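Local coordinates for protein Exo-beta-1,3-glucanase (Streptomyces sp. SirexAA-E, PDB 4PEY) that hydrolyses laminarin and laminarioligosaccharides as a secreted exo-beta-1,3-glucanase, yielding glucose and laminaribiose, at residues A[59-70]-A[86-94]. The protein carries 1 engineered substitution. Numbering follows the deposited sequence.
With BGC (beta-D-glucopyranose), chain C; BGC (beta-D-glucopyranose), chain B.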
ATOM      1  N   PHE A  59     -18.564 -11.652   0.135  1.00 13.38           N
ATOM      2  CA  PHE A  59     -19.613 -12.200   0.984  1.00 14.04           C
ATOM      3  C   PHE A  59     -20.816 -11.271   1.084  1.00 14.12           C
ATOM      4  O   PHE A  59     -20.689 -10.120   1.517  1.00 14.41           O
ATOM      5  CB  PHE A  59     -19.043 -12.491   2.378  1.00 14.32           C
ATOM      6  CG  PHE A  59     -18.081 -13.649   2.407  1.00 14.24           C
ATOM      7  CD1 PHE A  59     -16.791 -13.524   1.900  1.00 14.79           C
ATOM      8  CD2 PHE A  59     -18.470 -14.869   2.939  1.00 15.16           C
ATOM      9  CE1 PHE A  59     -15.915 -14.602   1.918  1.00 14.02           C
ATOM     10  CE2 PHE A  59     -17.604 -15.938   2.966  1.00 15.59           C
ATOM     11  CZ  PHE A  59     -16.324 -15.810   2.451  1.00 14.80           C
ATOM     12  N   LYS A  60     -21.980 -11.774   0.675  1.00 15.61           N
ATOM     13  CA  LYS A  60     -23.224 -11.006   0.768  0.89 15.06           C
ATOM     14  C   LYS A  60     -23.574 -10.739   2.230  1.00 15.31           C
ATOM     15  O   LYS A  60     -23.186 -11.505   3.124  1.00 15.33           O
ATOM     16  CB  LYS A  60     -24.377 -11.740   0.077  0.89 17.60           C
ATOM     17  CG  LYS A  60     -24.160 -11.992  -1.402  0.89 20.02           C
ATOM     18  CD  LYS A  60     -25.433 -12.498  -2.069  0.89 22.28           C
ATOM     19  CE  LYS A  60     -25.251 -12.588  -3.572  0.89 27.40           C
ATOM     20  NZ  LYS A  60     -26.523 -12.930  -4.272  0.89 30.39           N
ATOM     21  N   PRO A  61     -24.306  -9.645   2.488  1.00 15.83           N
ATOM     22  CA  PRO A  61     -24.665  -9.335   3.878  1.00 16.19           C
ATOM     23  C   PRO A  61     -25.368 -10.484   4.594  1.00 16.31           C
ATOM     24  O   PRO A  61     -26.179 -11.205   3.996  1.00 17.61           O
ATOM     25  CB  PRO A  61     -25.604  -8.138   3.739  1.00 18.48           C
ATOM     26  CG  PRO A  61     -25.173  -7.477   2.489  1.00 18.77           C
ATOM     27  CD  PRO A  61     -24.721  -8.575   1.562  1.00 16.91           C
ATOM     28  N   GLY A  62     -25.037 -10.647   5.873  1.00 15.28           N
ATOM     29  CA  GLY A  62     -25.598 -11.705   6.686  1.00 16.63           C
ATOM     30  C   GLY A  62     -24.600 -12.163   7.726  1.00 16.31           C
ATOM     31  O   GLY A  62     -23.621 -11.466   8.008  1.00 16.86           O
ATOM     32  N   THR A  63     -24.845 -13.345   8.284  1.00 16.51           N
ATOM     33  CA  THR A  63     -23.995 -13.907   9.326  1.00 18.02           C
ATOM     34  C   THR A  63     -23.466 -15.266   8.891  1.00 18.27           C
ATOM     35  O   THR A  63     -24.227 -16.128   8.442  1.00 20.73           O
ATOM     36  CB  THR A  63     -24.761 -14.034  10.664  1.00 19.95           C
ATOM     37  OG1 THR A  63     -25.180 -12.734  11.095  1.00 21.75           O
ATOM     38  CG2 THR A  63     -23.882 -14.656  11.741  1.00 21.31           C
ATOM     39  N   TYR A  64     -22.155 -15.441   9.023  1.00 17.54           N
ATOM     40  CA  TYR A  64     -21.471 -16.649   8.597  1.00 16.79           C
ATOM     41  C   TYR A  64     -20.858 -17.325   9.800  1.00 18.16           C
ATOM     42  O   TYR A  64     -20.219 -16.667  10.617  1.00 20.46           O
ATOM     43  CB  TYR A  64     -20.392 -16.322   7.561  1.00 17.50           C
ATOM     44  CG  TYR A  64     -20.970 -15.714   6.306  1.00 15.88           C
ATOM     45  CD1 TYR A  64     -21.235 -14.347   6.229  1.00 16.97           C
ATOM     46  CD2 TYR A  64     -21.269 -16.507   5.205  1.00 16.02           C
ATOM     47  CE1 TYR A  64     -21.783 -13.787   5.091  1.00 14.70           C
ATOM     48  CE2 TYR A  64     -21.810 -15.951   4.052  1.00 17.21           C
ATOM     49  CZ  TYR A  64     -22.064 -14.593   4.004  1.00 17.62           C
ATOM     50  OH  TYR A  64     -22.610 -14.038   2.870  1.00 18.26           O
ATOM     51  N   ASN A  65     -21.060 -18.635   9.909  1.00 18.05           N
ATOM     52  CA  ASN A  65     -20.559 -19.391  11.043  1.00 17.29           C
ATOM     53  C   ASN A  65     -19.503 -20.400  10.636  1.00 17.08           C
ATOM     54  O   ASN A  65     -19.418 -20.785   9.462  1.00 18.51           O
ATOM     55  CB  ASN A  65     -21.710 -20.105  11.743  1.00 19.46           C
ATOM     56  CG  ASN A  65     -22.766 -19.145  12.220  1.00 24.61           C
ATOM     57  OD1 ASN A  65     -22.503 -18.320  13.084  1.00 26.95           O
ATOM     58  ND2 ASN A  65     -23.967 -19.241  11.655  1.00 29.31           N
ATOM     59  N   ASP A  66     -18.706 -20.821  11.614  1.00 17.31           N
ATOM     60  CA  ASP A  66     -17.749 -21.911  11.427  1.00 18.10           C
ATOM     61  C   ASP A  66     -16.815 -21.631  10.268  1.00 19.12           C
ATOM     62  O   ASP A  66     -16.550 -22.505   9.444  1.00 22.86           O
ATOM     63  CB  ASP A  66     -18.488 -23.230  11.198  1.00 20.01           C
ATOM     64  CG  ASP A  66     -19.583 -23.459  12.221  1.00 20.82           C
ATOM     65  OD1 ASP A  66     -19.257 -23.567  13.420  1.00 22.01           O
ATOM     66  OD2 ASP A  66     -20.769 -23.525  11.831  1.00 21.83           O
ATOM     67  N   ILE A  67     -16.315 -20.407  10.200  1.00 18.21           N
ATOM     68  CA  ILE A  67     -15.452 -20.043   9.090  1.00 18.22           C
ATOM     69  C   ILE A  67     -14.074 -19.592   9.569  1.00 18.05           C
ATOM     70  O   ILE A  67     -13.957 -18.755  10.453  1.00 19.54           O
ATOM     71  CB  ILE A  67     -16.107 -18.940   8.222  1.00 20.80           C
ATOM     72  CG1 ILE A  67     -15.213 -18.586   7.032  1.00 24.90           C
ATOM     73  CG2 ILE A  67     -16.470 -17.706   9.056  1.00 20.23           C
ATOM     74  CD1 ILE A  67     -15.863 -17.629   6.081  1.00 28.75           C
ATOM     75  N   ASN A  68     -13.034 -20.203   9.011  1.00 17.66           N
ATOM     76  CA  ASN A  68     -11.677 -19.710   9.164  1.00 17.92           C
ATOM     77  C   ASN A  68     -11.151 -19.505   7.763  1.00 15.71           C
ATOM     78  O   ASN A  68     -10.686 -20.444   7.109  1.00 18.47           O
ATOM     79  CB  ASN A  68     -10.785 -20.675   9.962  1.00 19.83           C
ATOM     80  CG  ASN A  68      -9.384 -20.112  10.202  1.00 20.13           C
ATOM     81  OD1 ASN A  68      -9.128 -18.925   9.958  1.00 19.31           O
ATOM     82  ND2 ASN A  68      -8.474 -20.958  10.679  1.00 22.72           N
ATOM     83  N   ALA A  69     -11.283 -18.277   7.279  1.00 14.39           N
ATOM     84  CA  ALA A  69     -10.871 -17.953   5.924  1.00 14.64           C
ATOM     85  C   ALA A  69      -9.391 -17.607   5.920  1.00 15.18           C
ATOM     86  O   ALA A  69      -9.010 -16.482   6.257  1.00 15.09           O
ATOM     87  CB  ALA A  69     -11.711 -16.795   5.364  1.00 15.26           C
ATOM     88  N   GLN A  70      -8.556 -18.578   5.561  1.00 16.05           N
ATOM     89  CA  GLN A  70      -7.126 -18.332   5.457  1.00 15.64           C
ATOM     90  C   GLN A  70      -6.861 -17.692   4.113  1.00 14.03           C
ATOM     91  O   GLN A  70      -7.324 -18.189   3.079  1.00 14.40           O
ATOM     92  CB  GLN A  70      -6.321 -19.625   5.609  1.00 17.09           C
ATOM     93  CG  GLN A  70      -6.407 -20.242   7.002  1.00 20.17           C
ATOM     94  CD  GLN A  70      -5.544 -21.481   7.135  1.00 24.04           C
ATOM     95  OE1 GLN A  70      -4.332 -21.390   7.326  1.00 25.48           O
ATOM     96  NE2 GLN A  70      -6.167 -22.650   7.030  1.00 25.23           N
ATOM     97  N   ASP A  86     -22.706  -5.324   8.626  1.00 15.18           N
ATOM     98  CA  ASP A  86     -23.716  -5.978   7.795  1.00 14.85           C
ATOM     99  C   ASP A  86     -23.275  -7.376   7.380  1.00 15.08           C
ATOM    100  O   ASP A  86     -24.105  -8.217   7.037  1.00 16.15           O
ATOM    101  CB  ASP A  86     -24.021  -5.160   6.539  1.00 15.96           C
ATOM    102  CG  ASP A  86     -24.663  -3.828   6.848  1.00 18.60           C
ATOM    103  OD1 ASP A  86     -25.214  -3.663   7.956  1.00 21.20           O
ATOM    104  OD2 ASP A  86     -24.628  -2.946   5.966  1.00 19.57           O
ATOM    105  N   THR A  87     -21.966  -7.619   7.410  1.00 13.95           N
ATOM    106  CA  THR A  87     -21.419  -8.913   7.011  1.00 14.02           C
ATOM    107  C   THR A  87     -20.512  -9.418   8.118  1.00 12.69           C
ATOM    108  O   THR A  87     -19.375  -8.966   8.246  1.00 14.46           O
ATOM    109  CB  THR A  87     -20.629  -8.828   5.681  1.00 13.95           C
ATOM    110  OG1 THR A  87     -21.392  -8.080   4.724  1.00 13.82           O
ATOM    111  CG2 THR A  87     -20.375 -10.217   5.120  1.00 14.17           C
ATOM    112  N   THR A  88     -21.025 -10.349   8.917  1.00 13.87           N
ATOM    113  CA  THR A  88     -20.343 -10.766  10.131  1.00 14.40           C
ATOM    114  C   THR A  88     -19.895 -12.222  10.048  1.00 15.13           C
ATOM    115  O   THR A  88     -20.676 -13.104   9.687  1.00 15.28           O
ATOM    116  CB  THR A  88     -21.253 -10.580  11.368  1.00 15.62           C
ATOM    117  OG1 THR A  88     -21.564  -9.189  11.530  1.00 17.27           O
ATOM    118  CG2 THR A  88     -20.560 -11.082  12.633  1.00 17.54           C
ATOM    119  N   PHE A  89     -18.627 -12.455  10.370  1.00 14.80           N
ATOM    120  CA  PHE A  89     -18.087 -13.806  10.495  1.00 14.24           C
ATOM    121  C   PHE A  89     -18.017 -14.193  11.958  1.00 14.30           C
ATOM    122  O   PHE A  89     -17.365 -13.499  12.750  1.00 15.02           O
ATOM    123  CB  PHE A  89     -16.660 -13.929   9.931  1.00 14.61           C
ATOM    124  CG  PHE A  89     -16.552 -13.885   8.424  1.00 14.47           C
ATOM    125  CD1 PHE A  89     -17.641 -13.604   7.615  1.00 13.50           C
ATOM    126  CD2 PHE A  89     -15.323 -14.128   7.824  1.00 14.76           C
ATOM    127  CE1 PHE A  89     -17.508 -13.572   6.228  1.00 15.29           C
ATOM    128  CE2 PHE A  89     -15.179 -14.093   6.448  1.00 16.20           C
ATOM    129  CZ  PHE A  89     -16.271 -13.813   5.648  1.00 15.75           C
ATOM    130  N   ASN A  90     -18.671 -15.288  12.326  1.00 13.48           N
ATOM    131  CA  ASN A  90     -18.325 -15.961  13.561  1.00 13.38           C
ATOM    132  C   ASN A  90     -17.180 -16.884  13.202  1.00 14.61           C
ATOM    133  O   ASN A  90     -17.371 -18.004  12.716  1.00 16.44           O
ATOM    134  CB  ASN A  90     -19.530 -16.679  14.152  1.00 13.77           C
ATOM    135  CG  ASN A  90     -20.560 -15.702  14.650  1.00 16.17           C
ATOM    136  OD1 ASN A  90     -20.214 -14.719  15.318  1.00 15.05           O
ATOM    137  ND2 ASN A  90     -21.817 -15.920  14.289  1.00 16.88           N
ATOM    138  N   GLY A  91     -15.976 -16.350  13.376  1.00 14.91           N
ATOM    139  CA  GLY A  91     -14.782 -16.958  12.831  1.00 13.55           C
ATOM    140  C   GLY A  91     -13.757 -15.900  12.478  1.00 14.15           C
ATOM    141  O   GLY A  91     -13.794 -14.796  13.021  1.00 14.02           O
ATOM    142  N   ASP A  92     -12.856 -16.237  11.552  1.00 13.39           N
ATOM    143  CA  ASP A  92     -11.620 -15.491  11.375  1.00 12.96           C
ATOM    144  C   ASP A  92     -11.300 -15.208   9.914  1.00 13.60           C
ATOM    145  O   ASP A  92     -11.710 -15.952   9.012  1.00 14.76           O
ATOM    146  CB  ASP A  92     -10.437 -16.258  11.984  1.00 13.03           C
ATOM    147  CG  ASP A  92     -10.564 -16.461  13.492  1.00 15.02           C
ATOM    148  OD1 ASP A  92     -11.567 -17.055  13.955  1.00 15.91           O
ATOM    149  OD2 ASP A  92      -9.636 -16.042  14.217  1.00 15.85           O
ATOM    150  N   VAL A  93     -10.551 -14.135   9.696  1.00 13.65           N
ATOM    151  CA  VAL A  93      -9.872 -13.901   8.430  1.00 14.42           C
ATOM    152  C   VAL A  93      -8.380 -13.930   8.764  1.00 13.50           C
ATOM    153  O   VAL A  93      -7.834 -12.988   9.344  1.00 14.23           O
ATOM    154  CB  VAL A  93     -10.296 -12.567   7.776  1.00 14.97           C
ATOM    155  CG1 VAL A  93      -9.432 -12.267   6.575  1.00 15.78           C
ATOM    156  CG2 VAL A  93     -11.762 -12.630   7.359  1.00 15.80           C
ATOM    157  N   THR A  94      -7.746 -15.048   8.434  1.00 13.64           N
ATOM    158  CA  THR A  94      -6.425 -15.380   8.954  1.00 14.47           C
ATOM    159  C   THR A  94      -5.306 -15.269   7.934  1.00 11.96           C
ATOM    160  O   THR A  94      -5.414 -15.816   6.836  1.00 13.45           O
ATOM    161  CB  THR A  94      -6.427 -16.821   9.500  1.00 14.84           C
ATOM    162  OG1 THR A  94      -7.370 -16.914  10.576  1.00 16.29           O
ATOM    163  CG2 THR A  94      -5.031 -17.248   9.985  1.00 15.72           C
TER
HETATM  164  C2  BGC C   2      -2.822 -21.407  11.292  0.83 26.41           C
HETATM  165  C3  BGC C   2      -4.238 -21.780  11.699  0.83 25.05           C
HETATM  166  C4  BGC C   2      -4.812 -22.783  10.706  0.83 27.47           C
HETATM  167  C5  BGC C   2      -3.866 -23.965  10.509  0.83 28.19           C
HETATM  168  C6  BGC C   2      -4.385 -24.869   9.394  0.83 31.90           C
HETATM  169  C1  BGC C   2      -1.987 -22.678  11.176  0.83 28.91           C
HETATM  170  O2  BGC C   2      -2.261 -20.519  12.237  0.83 26.25           O
HETATM  171  O3  BGC C   2      -5.039 -20.619  11.716  0.83 26.97           O
HETATM  172  O4  BGC C   2      -6.067 -23.240  11.160  0.83 28.49           O
HETATM  173  O5  BGC C   2      -2.560 -23.519  10.193  0.83 30.05           O
HETATM  174  O6  BGC C   2      -3.522 -25.973   9.241  0.83 47.52           O
HETATM  175  C2  BGC B   3      -5.134 -18.781  13.379  0.93 27.31           C
HETATM  176  C3  BGC B   3      -5.675 -18.443  14.763  0.93 26.38           C
HETATM  177  C4  BGC B   3      -7.097 -18.977  14.948  0.93 26.01           C
HETATM  178  C5  BGC B   3      -7.191 -20.438  14.518  0.93 29.62           C
HETATM  179  C6  BGC B   3      -8.634 -20.927  14.510  0.93 32.44           C
HETATM  180  C1  BGC B   3      -5.303 -20.271  13.116  0.93 29.29           C
HETATM  181  O2  BGC B   3      -3.766 -18.419  13.283  0.93 24.12           O
HETATM  182  O3  BGC B   3      -5.649 -17.048  14.936  0.93 23.98           O
HETATM  183  O4  BGC B   3      -7.479 -18.868  16.306  0.93 28.07           O
HETATM  184  O5  BGC B   3      -6.671 -20.603  13.217  0.93 27.17           O
HETATM  185  O6  BGC B   3      -8.665 -22.337  14.550  0.93 34.15           O
HETATM  186  O   HOH W   1     -24.233  -9.400  10.221  1.00 29.46           O
HETATM  187  O   HOH W   2     -12.126 -19.515  12.784  1.00 22.88           O
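Phe89 drives the edge of its ring into the face of Phe59, with CZ standing 3.5 Å above the centre of that ring and the two planes at 67°. The neighbouring CD1-CE1 edge of Phe89 is turned to the face of Tyr64 in an offset edge-to-face pair, while Ile67 lays CD1 over a face of Phe89, 3.9 Å from the ring centroid. Ile67 can do this because CG1 is anti to the backbone N (chi1 -178°) and the chain runs on extended to CD1. Flat rings and a slender branched chain fill this buried side closely, and Ile77 of strand 75-79 adds to it. Shortening Phe89 to an alanine would probably open a gap between Phe59, Tyr64 and Ile67, taking the edge from both aromatic faces and the ring face from Ile67 CD1.

Beneath the cluster the backbones pair in parallel, with Tyr64 N donating a hydrogen bond to Thr88 O at 2.8 Å. At the corner the register slips by one residue, a beta bulge, and Gly91 fits there because a CB would clash with Ile67 O.

The outward side is looser and polar. Asn65 and Asn90 lie alongside each other with nearly coplanar amides, Asn90 ND2 donating to Asn65 OD1 at 2.8 Å; a water links Gly62 O to Thr88 OG1.

The sugar-facing end is more enclosed. Thr94 OG1 donates in plane to a lone pair of Asn68 OD1 at 2.7 Å. This bond helps to hold the amide's rotation and leaves Asn68 ND2 facing the sugars, 3.1 Å from O5 of the chain B glucose. Asn68, Gln70, Asp92 and Thr94 thus line a glucan-binding surface on stacked coils of the right-handed parallel beta-helix characteristic of glycoside hydrolase family 55.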